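Local structure of hypothetical protein aq_1447 (1YVU) at residues 572-577 with 593-598; 512-517 with 533-538; 6-11 with 154-159; 193-198 with 243-248. The protein cleaves RNA targets as an argonaute endonuclease, using short single-stranded DNA guides to select complementary strands and requiring divalent metal ions. All blocks are in the same frame, centred on the assembly; numbering follows the deposited sequence.

Contact 1: residues 572-577 with 593-598; sequences GRLYRD and LELLEI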
loop_
_atom_site.group_PDB
_atom_site.type_symbol
_atom_site.label_atom_id
_atom_site.label_comp_id
_atom_site.label_asym_id
_atom_site.label_seq_id
_atom_site.Cartn_x
_atom_site.Cartn_y
_atom_site.Cartn_z
ATOM N N GLY A 572 -7.395 2.820 1.380
ATOM C CA GLY A 572 -6.936 1.742 2.219
ATOM C C GLY A 572 -8.073 0.834 2.519
ATOM O O GLY A 572 -8.971 0.636 1.698
ATOM N N ARG A 573 -7.963 0.232 3.695
ATOM C CA ARG A 573 -8.986 -0.637 4.218
ATOM C C ARG A 573 -9.887 0.317 5.012
ATOM O O ARG A 573 -9.402 1.200 5.731
ATOM C CB ARG A 573 -8.391 -1.758 5.115
ATOM C CG ARG A 573 -7.945 -3.059 4.380
ATOM C CD ARG A 573 -8.078 -4.351 5.264
ATOM N NE ARG A 573 -7.709 -5.615 4.583
ATOM C CZ ARG A 573 -8.543 -6.630 4.313
ATOM N NH1 ARG A 573 -9.829 -6.567 4.639
ATOM N NH2 ARG A 573 -8.072 -7.741 3.754
ATOM N N LEU A 574 -11.182 0.234 4.749
ATOM C CA LEU A 574 -12.179 1.036 5.438
ATOM C C LEU A 574 -12.293 0.538 6.877
ATOM O O LEU A 574 -12.704 -0.608 7.107
ATOM C CB LEU A 574 -13.524 0.837 4.758
ATOM C CG LEU A 574 -14.039 1.831 3.750
ATOM C CD1 LEU A 574 -15.146 1.204 2.969
ATOM C CD2 LEU A 574 -14.505 3.067 4.459
ATOM N N TYR A 575 -11.920 1.379 7.838
ATOM C CA TYR A 575 -12.017 1.018 9.255
ATOM C C TYR A 575 -13.487 1.048 9.618
ATOM O O TYR A 575 -14.236 1.834 9.049
ATOM C CB TYR A 575 -11.233 2.004 10.119
ATOM C CG TYR A 575 -9.757 2.081 9.756
ATOM C CD1 TYR A 575 -9.285 3.051 8.845
ATOM C CD2 TYR A 575 -8.819 1.184 10.315
ATOM C CE1 TYR A 575 -7.922 3.132 8.495
ATOM C CE2 TYR A 575 -7.441 1.256 9.971
ATOM C CZ TYR A 575 -7.006 2.240 9.058
ATOM O OH TYR A 575 -5.674 2.356 8.708
ATOM N N ARG A 576 -13.900 0.142 10.506
ATOM C CA ARG A 576 -15.290 -0.011 10.974
ATOM C C ARG A 576 -16.013 1.313 11.275
ATOM O O ARG A 576 -17.197 1.474 10.975
ATOM C CB ARG A 576 -15.279 -0.913 12.208
ATOM C CG ARG A 576 -16.625 -1.313 12.772
ATOM C CD ARG A 576 -16.618 -1.032 14.272
ATOM N NE ARG A 576 -17.711 -1.677 14.996
ATOM C CZ ARG A 576 -17.660 -2.026 16.281
ATOM N NH1 ARG A 576 -16.565 -1.794 17.008
ATOM N NH2 ARG A 576 -18.708 -2.620 16.843
ATOM N N ASP A 577 -15.231 2.274 11.766
ATOM C CA ASP A 577 -15.667 3.630 12.133
ATOM C C ASP A 577 -16.087 4.427 10.919
ATOM O O ASP A 577 -17.052 5.190 10.959
ATOM C CB ASP A 577 -14.515 4.397 12.789
ATOM C CG ASP A 577 -13.798 3.592 13.839
ATOM O OD1 ASP A 577 -13.933 3.954 15.030
ATOM O OD2 ASP A 577 -13.103 2.610 13.461
ATOM N N LEU A 593 -25.415 4.776 -1.294
ATOM C CA LEU A 593 -24.008 4.494 -1.125
ATOM C C LEU A 593 -23.491 3.149 -1.578
ATOM O O LEU A 593 -24.156 2.118 -1.425
ATOM C CB LEU A 593 -23.635 4.651 0.330
ATOM C CG LEU A 593 -22.797 5.865 0.725
ATOM C CD1 LEU A 593 -23.513 7.172 0.465
ATOM C CD2 LEU A 593 -22.516 5.737 2.195
ATOM N N GLU A 594 -22.279 3.199 -2.137
ATOM C CA GLU A 594 -21.505 2.054 -2.609
ATOM C C GLU A 594 -20.112 2.318 -2.043
ATOM O O GLU A 594 -19.497 3.354 -2.342
ATOM C CB GLU A 594 -21.395 2.011 -4.132
ATOM C CG GLU A 594 -22.680 2.064 -4.932
ATOM C CD GLU A 594 -23.438 0.741 -5.031
ATOM O OE1 GLU A 594 -22.804 -0.335 -5.186
ATOM O OE2 GLU A 594 -24.692 0.796 -5.011
ATOM N N LEU A 595 -19.666 1.426 -1.160
ATOM C CA LEU A 595 -18.354 1.531 -0.529
ATOM C C LEU A 595 -17.369 0.497 -1.010
ATOM O O LEU A 595 -17.623 -0.719 -0.941
ATOM C CB LEU A 595 -18.442 1.416 0.994
ATOM C CG LEU A 595 -19.273 2.441 1.760
ATOM C CD1 LEU A 595 -19.199 2.126 3.250
ATOM C CD2 LEU A 595 -18.814 3.859 1.458
ATOM N N LEU A 596 -16.248 0.983 -1.528
ATOM C CA LEU A 596 -15.197 0.103 -2.002
ATOM C C LEU A 596 -13.886 0.377 -1.303
ATOM O O LEU A 596 -13.552 1.528 -1.020
ATOM C CB LEU A 596 -14.971 0.243 -3.507
ATOM C CG LEU A 596 -16.156 0.153 -4.461
ATOM C CD1 LEU A 596 -15.644 0.098 -5.842
ATOM C CD2 LEU A 596 -16.938 -1.067 -4.197
ATOM N N GLU A 597 -13.185 -0.704 -0.982
ATOM C CA GLU A 597 -11.856 -0.678 -0.374
ATOM C C GLU A 597 -10.958 -0.963 -1.590
ATOM O O GLU A 597 -11.356 -1.745 -2.468
ATOM C CB GLU A 597 -11.685 -1.876 0.560
ATOM C CG GLU A 597 -12.016 -1.736 2.034
ATOM C CD GLU A 597 -11.758 -3.066 2.800
ATOM O OE1 GLU A 597 -11.326 -4.055 2.155
ATOM O OE2 GLU A 597 -11.985 -3.135 4.044
ATOM N N ILE A 598 -9.805 -0.294 -1.695
ATOM C CA ILE A 598 -8.879 -0.563 -2.815
ATOM C C ILE A 598 -7.518 -0.924 -2.245
ATOM O O ILE A 598 -6.752 -0.061 -1.846
ATOM C CB ILE A 598 -8.821 0.589 -3.884
ATOM C CG1 ILE A 598 -10.135 0.616 -4.675
ATOM C CG2 ILE A 598 -7.663 0.359 -4.876
ATOM C CD1 ILE A 598 -10.252 1.752 -5.621
#
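Gly572 and Arg573 run past Glu597 and Ile598 where a beta-alpha-beta unit of the RNase H-like PIWI domain begins its crossover. Strand 565-570 ends just before residues 572-577, helix 576-589 follows them, and the chain returns as strand 592-599. No hydrogen bond spans the two segments, so the contact rests on van der Waals packing and one long ion pair. Gly572 follows Asp571, an active-site residue by similarity, and lies close to the bound calcium ion. Its O faces the strand backbone, 3.6 Å from Ile598 N, without forming a bond. Arg573 comes next, with its chain extended from CG to NE. That reach brings NH1 to 3.8 Å from Glu597 OE1, a long salt bridge. The guanidinium and carboxylate planes stand 76° apart and the oxygen lies well out of the guanidinium plane, so the pairing is electrostatic and no N-H is aimed at it. Arg644 of strand 641-645 makes a second long, weak ion pair with this carboxylate, at OE2. Glu597 also presents its methylene to the loop: CG, anti to its own carbonyl carbon and on the side of its backbone N (chi1 -93°), lies 3.5 Å from Leu574 N. Leu574 is the apolar part of the contact. It shares Phe582 of helix 576-589 with Leu595, which links loop, helix and strand in one buried cluster. The two leucine side chains cross at about a right angle, and Leu574 CD1 meets Leu595 CB at 3.8 Å and Leu595 CD1 at 4.2 Å.

Contact 2: residues 512-517 with 533-538; sequences TVNAVA and LTSYPA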
loop_
_atom_site.group_PDB
_atom_site.type_symbol
_atom_site.label_atom_id
_atom_site.label_comp_id
_atom_site.label_asym_id
_atom_site.label_seq_id
_atom_site.Cartn_x
_atom_site.Cartn_y
_atom_site.Cartn_z
ATOM N N THR A 512 -4.990 9.355 18.421
ATOM C CA THR A 512 -4.668 10.225 17.275
ATOM C C THR A 512 -4.459 11.723 17.506
ATOM O O THR A 512 -5.372 12.455 17.923
ATOM C CB THR A 512 -5.697 10.068 16.107
ATOM O OG1 THR A 512 -6.036 8.690 15.907
ATOM C CG2 THR A 512 -5.114 10.604 14.814
ATOM N N VAL A 513 -3.269 12.153 17.087
ATOM C CA VAL A 513 -2.799 13.529 17.169
ATOM C C VAL A 513 -3.193 14.313 15.898
ATOM O O VAL A 513 -4.198 15.032 15.892
ATOM C CB VAL A 513 -1.262 13.525 17.403
ATOM C CG1 VAL A 513 -0.669 14.949 17.385
ATOM C CG2 VAL A 513 -0.970 12.856 18.729
ATOM N N ASN A 514 -2.397 14.172 14.838
ATOM C CA ASN A 514 -2.666 14.850 13.579
ATOM C C ASN A 514 -3.232 13.852 12.556
ATOM O O ASN A 514 -2.963 12.640 12.631
ATOM C CB ASN A 514 -1.390 15.543 13.067
ATOM C CG ASN A 514 -1.661 16.539 11.922
ATOM O OD1 ASN A 514 -2.807 16.946 11.664
ATOM N ND2 ASN A 514 -0.587 16.942 11.240
ATOM N N ALA A 515 -4.057 14.394 11.653
ATOM C CA ALA A 515 -4.731 13.664 10.570
ATOM C C ALA A 515 -5.027 14.572 9.387
ATOM O O ALA A 515 -5.373 15.736 9.552
ATOM C CB ALA A 515 -6.046 13.045 11.058
ATOM N N VAL A 516 -4.881 14.016 8.193
ATOM C CA VAL A 516 -5.141 14.714 6.943
ATOM C C VAL A 516 -6.071 13.821 6.109
ATOM O O VAL A 516 -5.837 12.601 5.999
ATOM C CB VAL A 516 -3.811 14.962 6.134
ATOM C CG1 VAL A 516 -4.112 15.621 4.797
ATOM C CG2 VAL A 516 -2.832 15.843 6.923
ATOM N N ALA A 517 -7.100 14.439 5.514
ATOM C CA ALA A 517 -8.067 13.750 4.644
ATOM C C ALA A 517 -8.020 14.337 3.254
ATOM O O ALA A 517 -8.094 15.565 3.092
ATOM C CB ALA A 517 -9.495 13.887 5.178
ATOM N N LEU A 533 -8.827 18.857 0.573
ATOM C CA LEU A 533 -7.695 18.486 1.378
ATOM C C LEU A 533 -7.737 19.269 2.682
ATOM O O LEU A 533 -7.679 20.493 2.655
ATOM C CB LEU A 533 -6.445 18.792 0.569
ATOM C CG LEU A 533 -5.040 18.475 1.056
ATOM C CD1 LEU A 533 -4.927 17.047 1.539
ATOM C CD2 LEU A 533 -4.064 18.728 -0.092
ATOM N N THR A 534 -7.898 18.569 3.809
ATOM C CA THR A 534 -7.959 19.219 5.110
ATOM C C THR A 534 -7.136 18.456 6.106
ATOM O O THR A 534 -7.116 17.221 6.091
ATOM C CB THR A 534 -9.373 19.186 5.724
ATOM O OG1 THR A 534 -10.347 19.326 4.704
ATOM C CG2 THR A 534 -9.586 20.310 6.745
ATOM N N SER A 535 -6.502 19.217 6.999
ATOM C CA SER A 535 -5.740 18.663 8.113
ATOM C C SER A 535 -6.747 18.789 9.252
ATOM O O SER A 535 -7.497 19.764 9.317
ATOM C CB SER A 535 -4.508 19.507 8.411
ATOM O OG SER A 535 -3.497 18.760 9.079
ATOM N N TYR A 536 -6.817 17.771 10.101
ATOM C CA TYR A 536 -7.760 17.756 11.204
ATOM C C TYR A 536 -7.070 17.667 12.567
ATOM O O TYR A 536 -6.025 16.996 12.671
ATOM C CB TYR A 536 -8.728 16.578 11.019
ATOM C CG TYR A 536 -9.790 16.764 9.961
ATOM C CD1 TYR A 536 -9.694 16.113 8.717
ATOM C CD2 TYR A 536 -10.903 17.604 10.200
ATOM C CE1 TYR A 536 -10.677 16.298 7.737
ATOM C CE2 TYR A 536 -11.895 17.803 9.231
ATOM C CZ TYR A 536 -11.781 17.150 8.010
ATOM O OH TYR A 536 -12.790 17.312 7.102
ATOM N N PRO A 537 -7.628 18.339 13.621
ATOM C CA PRO A 537 -7.079 18.356 15.014
ATOM C C PRO A 537 -7.174 17.008 15.769
ATOM O O PRO A 537 -7.508 15.974 15.191
ATOM C CB PRO A 537 -7.946 19.423 15.708
ATOM C CG PRO A 537 -8.389 20.299 14.615
ATOM C CD PRO A 537 -8.724 19.328 13.518
ATOM N N ALA A 538 -6.919 17.049 17.084
ATOM C CA ALA A 538 -6.964 15.840 17.915
ATOM C C ALA A 538 -8.218 15.585 18.750
ATOM O O ALA A 538 -8.395 16.185 19.817
ATOM C CB ALA A 538 -5.701 15.767 18.809
#
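Residues 515-517 and 533-536 pair as antiparallel strands near the open end of a beta hairpin, strands 515-522 and 528-536, in the RNase H-like PIWI domain. Their axes come within 4.5 Å, with directions 160° apart. Ala515 with Tyr536 and Ala517 with Thr534 are hydrogen-bonded pairs, and Val516 with Ser535 is the non-hydrogen-bonded pair between them. A nearly straight bond (170°) runs from Tyr536 N to Ala515 O; its companion, Ala515 N to Tyr536 O, is weak at 3.4 Å. The pairing weakens at this end, where Asn514 adds two weak bonds. With its CG anti to the backbone N (chi1 -167°), Asn514 turns OD1 toward the other strand, where Ser535 OG donates a weak bond of 3.2 Å; Ala515 N gives the same oxygen another weak one. A valine in place of Asn514 would probably leave the Ser535 hydroxyl without this acceptor and weaken the hold on this end. On the face of Ala515 and Ala517, Tyr536 turns a ring edge to the Ala517 methyl, 3.7 Å from CE1 to CB. On the other face, Val516 CG1 meets Leu533 CD1 at 3.6 Å. Helix 542-557 covers Tyr536 through Leu543 and Ala547, while Met689 of helix 682-690 packs on Val516 and Leu533. Strand 497-505 flanks residues 515-517, and strand 697-700 flanks residues 533-536.

Contact 3: residues 6-11 with 154-159; sequences LLNLYR and LLHLDL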
loop_
_atom_site.group_PDB
_atom_site.type_symbol
_atom_site.label_atom_id
_atom_site.label_comp_id
_atom_site.label_asym_id
_atom_site.label_seq_id
_atom_site.Cartn_x
_atom_site.Cartn_y
_atom_site.Cartn_z
ATOM N N LEU A 6 -2.497 -17.592 -14.589
ATOM C CA LEU A 6 -2.343 -18.258 -13.300
ATOM C C LEU A 6 -2.128 -17.308 -12.135
ATOM O O LEU A 6 -1.637 -16.205 -12.330
ATOM C CB LEU A 6 -1.172 -19.240 -13.343
ATOM C CG LEU A 6 -1.108 -20.336 -14.386
ATOM C CD1 LEU A 6 0.022 -21.274 -14.008
ATOM C CD2 LEU A 6 -2.375 -21.084 -14.404
ATOM N N LEU A 7 -2.516 -17.756 -10.931
ATOM C CA LEU A 7 -2.370 -16.998 -9.688
ATOM C C LEU A 7 -1.858 -17.876 -8.540
ATOM O O LEU A 7 -2.164 -19.082 -8.490
ATOM C CB LEU A 7 -3.701 -16.416 -9.210
ATOM C CG LEU A 7 -4.506 -15.316 -9.897
ATOM C CD1 LEU A 7 -5.715 -15.947 -10.556
ATOM C CD2 LEU A 7 -4.984 -14.277 -8.930
ATOM N N ASN A 8 -1.277 -17.185 -7.538
ATOM C CA ASN A 8 -0.716 -17.697 -6.267
ATOM C C ASN A 8 -1.758 -18.377 -5.411
ATOM O O ASN A 8 -1.616 -18.383 -4.173
ATOM C CB ASN A 8 -0.322 -16.524 -5.360
ATOM C CG ASN A 8 0.803 -15.731 -5.863
ATOM O OD1 ASN A 8 1.956 -16.009 -5.550
ATOM N ND2 ASN A 8 0.486 -14.683 -6.590
ATOM N N LEU A 9 -2.863 -18.811 -6.014
ATOM C CA LEU A 9 -3.961 -19.426 -5.261
ATOM C C LEU A 9 -4.088 -20.901 -5.495
ATOM O O LEU A 9 -4.110 -21.331 -6.626
ATOM C CB LEU A 9 -5.275 -18.724 -5.589
ATOM C CG LEU A 9 -5.283 -17.205 -5.388
ATOM C CD1 LEU A 9 -6.373 -16.550 -6.171
ATOM C CD2 LEU A 9 -5.383 -16.890 -3.942
ATOM N N TYR A 10 -4.120 -21.677 -4.419
ATOM C CA TYR A 10 -4.222 -23.126 -4.509
ATOM C C TYR A 10 -5.267 -23.630 -3.527
ATOM O O TYR A 10 -5.182 -23.296 -2.335
ATOM C CB TYR A 10 -2.898 -23.761 -4.093
ATOM C CG TYR A 10 -1.689 -23.271 -4.822
ATOM C CD1 TYR A 10 -0.964 -22.145 -4.356
ATOM C CD2 TYR A 10 -1.285 -23.889 -6.015
ATOM C CE1 TYR A 10 0.144 -21.635 -5.099
ATOM C CE2 TYR A 10 -0.184 -23.409 -6.753
ATOM C CZ TYR A 10 0.518 -22.274 -6.302
ATOM O OH TYR A 10 1.525 -21.756 -7.085
ATOM N N ARG A 11 -6.164 -24.522 -3.991
ATOM C CA ARG A 11 -7.219 -25.108 -3.148
ATOM C C ARG A 11 -6.577 -25.848 -2.018
ATOM O O ARG A 11 -5.701 -26.656 -2.237
ATOM C CB ARG A 11 -8.136 -26.069 -3.905
ATOM C CG ARG A 11 -9.075 -25.358 -4.833
ATOM C CD ARG A 11 -10.236 -26.204 -5.355
ATOM N NE ARG A 11 -11.183 -25.357 -6.102
ATOM C CZ ARG A 11 -12.047 -25.781 -7.026
ATOM N NH1 ARG A 11 -12.120 -27.069 -7.346
ATOM N NH2 ARG A 11 -12.830 -24.898 -7.649
ATOM N N LEU A 154 -8.604 -20.994 -0.399
ATOM C CA LEU A 154 -7.406 -20.929 -1.226
ATOM C C LEU A 154 -6.191 -20.529 -0.413
ATOM O O LEU A 154 -6.267 -19.630 0.434
ATOM C CB LEU A 154 -7.586 -19.911 -2.352
ATOM C CG LEU A 154 -8.846 -20.071 -3.193
ATOM C CD1 LEU A 154 -9.043 -18.932 -4.149
ATOM C CD2 LEU A 154 -8.793 -21.427 -3.899
ATOM N N LEU A 155 -5.077 -21.228 -0.605
ATOM C CA LEU A 155 -3.898 -20.810 0.093
ATOM C C LEU A 155 -3.226 -19.864 -0.850
ATOM O O LEU A 155 -2.946 -20.191 -2.011
ATOM C CB LEU A 155 -2.958 -21.940 0.473
ATOM C CG LEU A 155 -1.670 -21.473 1.178
ATOM C CD1 LEU A 155 -1.940 -20.820 2.532
ATOM C CD2 LEU A 155 -0.764 -22.645 1.349
ATOM N N HIS A 156 -3.202 -18.625 -0.385
ATOM C CA HIS A 156 -2.546 -17.549 -1.074
ATOM C C HIS A 156 -1.127 -17.630 -0.513
ATOM O O HIS A 156 -0.917 -17.454 0.703
ATOM C CB HIS A 156 -3.193 -16.215 -0.719
ATOM C CG HIS A 156 -2.381 -15.023 -1.106
ATOM N ND1 HIS A 156 -1.323 -15.098 -1.988
ATOM C CD2 HIS A 156 -2.422 -13.741 -0.674
ATOM C CE1 HIS A 156 -0.735 -13.917 -2.074
ATOM N NE2 HIS A 156 -1.385 -13.077 -1.290
ATOM N N LEU A 157 -0.184 -17.934 -1.409
ATOM C CA LEU A 157 1.215 -18.049 -1.040
ATOM C C LEU A 157 2.143 -17.239 -1.935
ATOM O O LEU A 157 2.127 -17.368 -3.159
ATOM C CB LEU A 157 1.614 -19.521 -1.012
ATOM C CG LEU A 157 3.043 -20.017 -0.767
ATOM C CD1 LEU A 157 3.739 -19.350 0.391
ATOM C CD2 LEU A 157 2.933 -21.488 -0.507
ATOM N N ASP A 158 2.970 -16.425 -1.297
ATOM C CA ASP A 158 3.914 -15.591 -2.014
ATOM C C ASP A 158 5.288 -15.649 -1.359
ATOM O O ASP A 158 5.449 -16.160 -0.241
ATOM C CB ASP A 158 3.411 -14.135 -2.058
ATOM C CG ASP A 158 3.767 -13.411 -3.363
ATOM O OD1 ASP A 158 4.814 -13.715 -3.991
ATOM O OD2 ASP A 158 2.973 -12.527 -3.750
ATOM N N LEU A 159 6.262 -15.102 -2.095
ATOM C CA LEU A 159 7.660 -15.005 -1.698
ATOM C C LEU A 159 8.162 -13.617 -2.059
ATOM O O LEU A 159 8.198 -13.234 -3.229
ATOM C CB LEU A 159 8.499 -16.060 -2.423
ATOM C CG LEU A 159 9.962 -16.077 -2.007
ATOM C CD1 LEU A 159 10.127 -16.781 -0.680
ATOM C CD2 LEU A 159 10.747 -16.774 -3.056
#
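Tyr10 O takes the shortest sound polar bond of the contact, from Leu155 N at 2.7 Å and 174°. Tyr10 N returns a bond to Leu155 O at 3.1 Å, completing an antiparallel hydrogen-bonded pair. Two residues earlier, Leu157 N donates to Asn8 O, also at 3.1 Å. Strand 9-14 of the N-terminal domain is thereby joined to strand 153-165 of linker L1, whose other edge pairs with strand 134-147. The Tyr10 ring turns an edge to Leu155 O, with CD1 at 3.6 Å, while its hydroxyl bonds to Glu309. On the sheet face of Leu9, Arg11, Leu154 and His156, Leu9 crosses Leu154 obliquely. Its CG, anti to the carbonyl carbon (chi1 -54°), puts CD2 4.0 Å from His156 CB, and Leu9 CB is equally far from Leu154 CD1. Beyond this pair, the methylene CG of Arg11 lies against Leu154 CD2, and the Arg11 guanidinium makes a cation-pi contact with Tyr152. His156 NE2 bonds to Asn602 O, and Asp158 forms a salt bridge with Arg605. The chemistry thus divides: backbone bonds and leucines join domain to linker, and the polar ends of His156 and Asp158 tie this junction to the PIWI domain, while Tyr10 reaches linker L2.

Contact 4: residues 193-198 with 243-248; sequences VGRVQD and VLEKGY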
loop_
_atom_site.group_PDB
_atom_site.type_symbol
_atom_site.label_atom_id
_atom_site.label_comp_id
_atom_site.label_asym_id
_atom_site.label_seq_id
_atom_site.Cartn_x
_atom_site.Cartn_y
_atom_site.Cartn_z
ATOM N N VAL A 193 6.843 -5.283 11.045
ATOM C CA VAL A 193 7.581 -4.107 10.585
ATOM C C VAL A 193 6.832 -2.870 11.110
ATOM O O VAL A 193 5.605 -2.757 10.950
ATOM C CB VAL A 193 7.718 -4.056 9.013
ATOM C CG1 VAL A 193 8.236 -2.691 8.523
ATOM C CG2 VAL A 193 8.652 -5.148 8.537
ATOM N N GLY A 194 7.590 -1.988 11.767
ATOM C CA GLY A 194 7.056 -0.757 12.326
ATOM C C GLY A 194 8.039 0.389 12.177
ATOM O O GLY A 194 9.225 0.150 11.936
ATOM N N ARG A 195 7.548 1.625 12.281
ATOM C CA ARG A 195 8.397 2.819 12.157
ATOM C C ARG A 195 8.820 3.311 13.516
ATOM O O ARG A 195 8.000 3.383 14.422
ATOM C CB ARG A 195 7.694 3.970 11.423
ATOM C CG ARG A 195 7.402 3.764 9.955
ATOM C CD ARG A 195 7.203 5.100 9.262
ATOM N NE ARG A 195 6.655 4.963 7.913
ATOM C CZ ARG A 195 6.021 5.934 7.250
ATOM N NH1 ARG A 195 5.852 7.138 7.798
ATOM N NH2 ARG A 195 5.504 5.686 6.054
ATOM N N VAL A 196 10.080 3.727 13.627
ATOM C CA VAL A 196 10.646 4.219 14.889
ATOM C C VAL A 196 10.006 5.527 15.351
ATOM O O VAL A 196 9.911 6.493 14.583
ATOM C CB VAL A 196 12.193 4.397 14.797
ATOM C CG1 VAL A 196 12.764 4.852 16.117
ATOM C CG2 VAL A 196 12.856 3.101 14.411
ATOM N N GLN A 197 9.568 5.527 16.611
ATOM C CA GLN A 197 8.943 6.691 17.228
ATOM C C GLN A 197 9.871 7.386 18.235
ATOM O O GLN A 197 10.111 8.599 18.120
ATOM C CB GLN A 197 7.614 6.300 17.899
ATOM C CG GLN A 197 6.824 7.509 18.420
ATOM C CD GLN A 197 5.468 7.184 19.022
ATOM O OE1 GLN A 197 5.001 6.026 19.044
ATOM N NE2 GLN A 197 4.819 8.227 19.517
ATOM N N ASP A 198 10.356 6.614 19.219
ATOM C CA ASP A 198 11.246 7.098 20.294
ATOM C C ASP A 198 12.421 6.163 20.591
ATOM O O ASP A 198 12.264 4.938 20.595
ATOM C CB ASP A 198 10.456 7.280 21.603
ATOM C CG ASP A 198 10.149 8.745 21.931
ATOM O OD1 ASP A 198 10.212 9.627 21.040
ATOM O OD2 ASP A 198 9.824 9.004 23.111
ATOM N N VAL A 243 10.969 2.423 20.905
ATOM C CA VAL A 243 9.508 2.367 20.991
ATOM C C VAL A 243 8.951 2.544 19.572
ATOM O O VAL A 243 9.295 3.499 18.865
ATOM C CB VAL A 243 8.918 3.452 21.951
ATOM C CG1 VAL A 243 7.419 3.190 22.194
ATOM C CG2 VAL A 243 9.660 3.452 23.275
ATOM N N LEU A 244 8.136 1.584 19.149
ATOM C CA LEU A 244 7.543 1.616 17.823
ATOM C C LEU A 244 6.118 2.184 17.795
ATOM O O LEU A 244 5.496 2.358 18.847
ATOM C CB LEU A 244 7.637 0.233 17.165
ATOM C CG LEU A 244 9.039 -0.404 17.056
ATOM C CD1 LEU A 244 8.969 -1.680 16.239
ATOM C CD2 LEU A 244 10.039 0.528 16.411
ATOM N N GLU A 245 5.636 2.482 16.583
ATOM C CA GLU A 245 4.332 3.105 16.306
ATOM C C GLU A 245 3.114 2.781 17.150
ATOM O O GLU A 245 2.582 3.655 17.860
ATOM C CB GLU A 245 3.960 2.962 14.831
ATOM C CG GLU A 245 4.502 1.738 14.101
ATOM C CD GLU A 245 4.353 1.848 12.584
ATOM O OE1 GLU A 245 4.349 2.978 12.014
ATOM O OE2 GLU A 245 4.265 0.774 11.954
ATOM N N LYS A 246 2.715 1.513 17.105
ATOM C CA LYS A 246 1.553 1.023 17.836
ATOM C C LYS A 246 1.792 1.059 19.365
ATOM O O LYS A 246 0.855 1.297 20.144
ATOM C CB LYS A 246 1.184 -0.375 17.302
ATOM C CG LYS A 246 1.031 -0.460 15.736
ATOM C CD LYS A 246 0.866 -1.916 15.191
ATOM C CE LYS A 246 0.738 -1.951 13.663
ATOM N NZ LYS A 246 0.719 -3.345 13.123
ATOM N N GLY A 247 3.069 0.960 19.752
ATOM C CA GLY A 247 3.460 0.996 21.154
ATOM C C GLY A 247 4.595 0.058 21.532
ATOM O O GLY A 247 5.425 0.419 22.388
ATOM N N TYR A 248 4.605 -1.131 20.903
ATOM C CA TYR A 248 5.570 -2.244 21.080
ATOM C C TYR A 248 7.025 -1.806 21.333
ATOM O O TYR A 248 7.620 -1.117 20.497
ATOM C CB TYR A 248 5.568 -3.150 19.825
ATOM C CG TYR A 248 4.243 -3.787 19.391
ATOM C CD1 TYR A 248 3.098 -3.002 19.142
ATOM C CD2 TYR A 248 4.133 -5.185 19.196
ATOM C CE1 TYR A 248 1.860 -3.589 18.710
ATOM C CE2 TYR A 248 2.884 -5.791 18.750
ATOM C CZ TYR A 248 1.764 -4.978 18.518
ATOM O OH TYR A 248 0.565 -5.498 18.105
#
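A classic beta bulge interrupts the pairing here: Gln197 and Asp198 both face Val243, and the register shifts by one from the Val196-Leu244 pair. Val243 O receives two N-H groups, Gln197 N at 3.0 Å and, more weakly, Asp198 N at 3.3 Å. Val243 N closes the pair with a nearly straight bond to Asp198 O, at 177°. The strands, 194-201 and 240-244, belong to the antiparallel sheet of the PAZ domain. Past the bulge, Leu244 sends CD2 to 4.0 Å from Val196 CA; its side chain also meets Val185 of strand 184-187. Where strand 240-244 ends, Glu245 N makes a weak bond to Arg195 O. The Glu245 chain, extended beyond CG (chi2 -167°), lays its carboxylate along the backbone of Gly194 and Arg195, with OE1 3.5 Å from Arg195 CB. Neither oxygen bonds Arg195 N, and OE1 remains 5.1 Å from Arg195 NE. Replacing Glu245 by alanine takes away the carboxylate, which would probably leave the Gly194-Arg195 backbone less covered and the cluster of Arg195, Arg182 and Arg184 without this nearby negative charge. Backbone bonds therefore hold the strands, while the carboxylate probably offsets part of this positive charge.

Overall arrangement
Along the chain the four contacts close in series: contact 3, contact 4, contact 2, then contact 1. Contacts 1 and 2 share the PIWI domain, their centres 19 Å apart; the first lies in the beta-alpha-beta unit 565-599 and the second in the hairpin 515-536, and both reach the sheet of the RNase H fold that carries the metal site, next to contact 1. Contact 3, joining N-terminal domain to linker L1, is 25 Å from contact 1 and 38 Å from contact 2 (centres), across the middle of the molecule from the latter. Contacts 3 and 4 lie in the PAZ lobe, and contact 4 brings that lobe within about 7 Å of contact 2 (nearest atoms) without touching it.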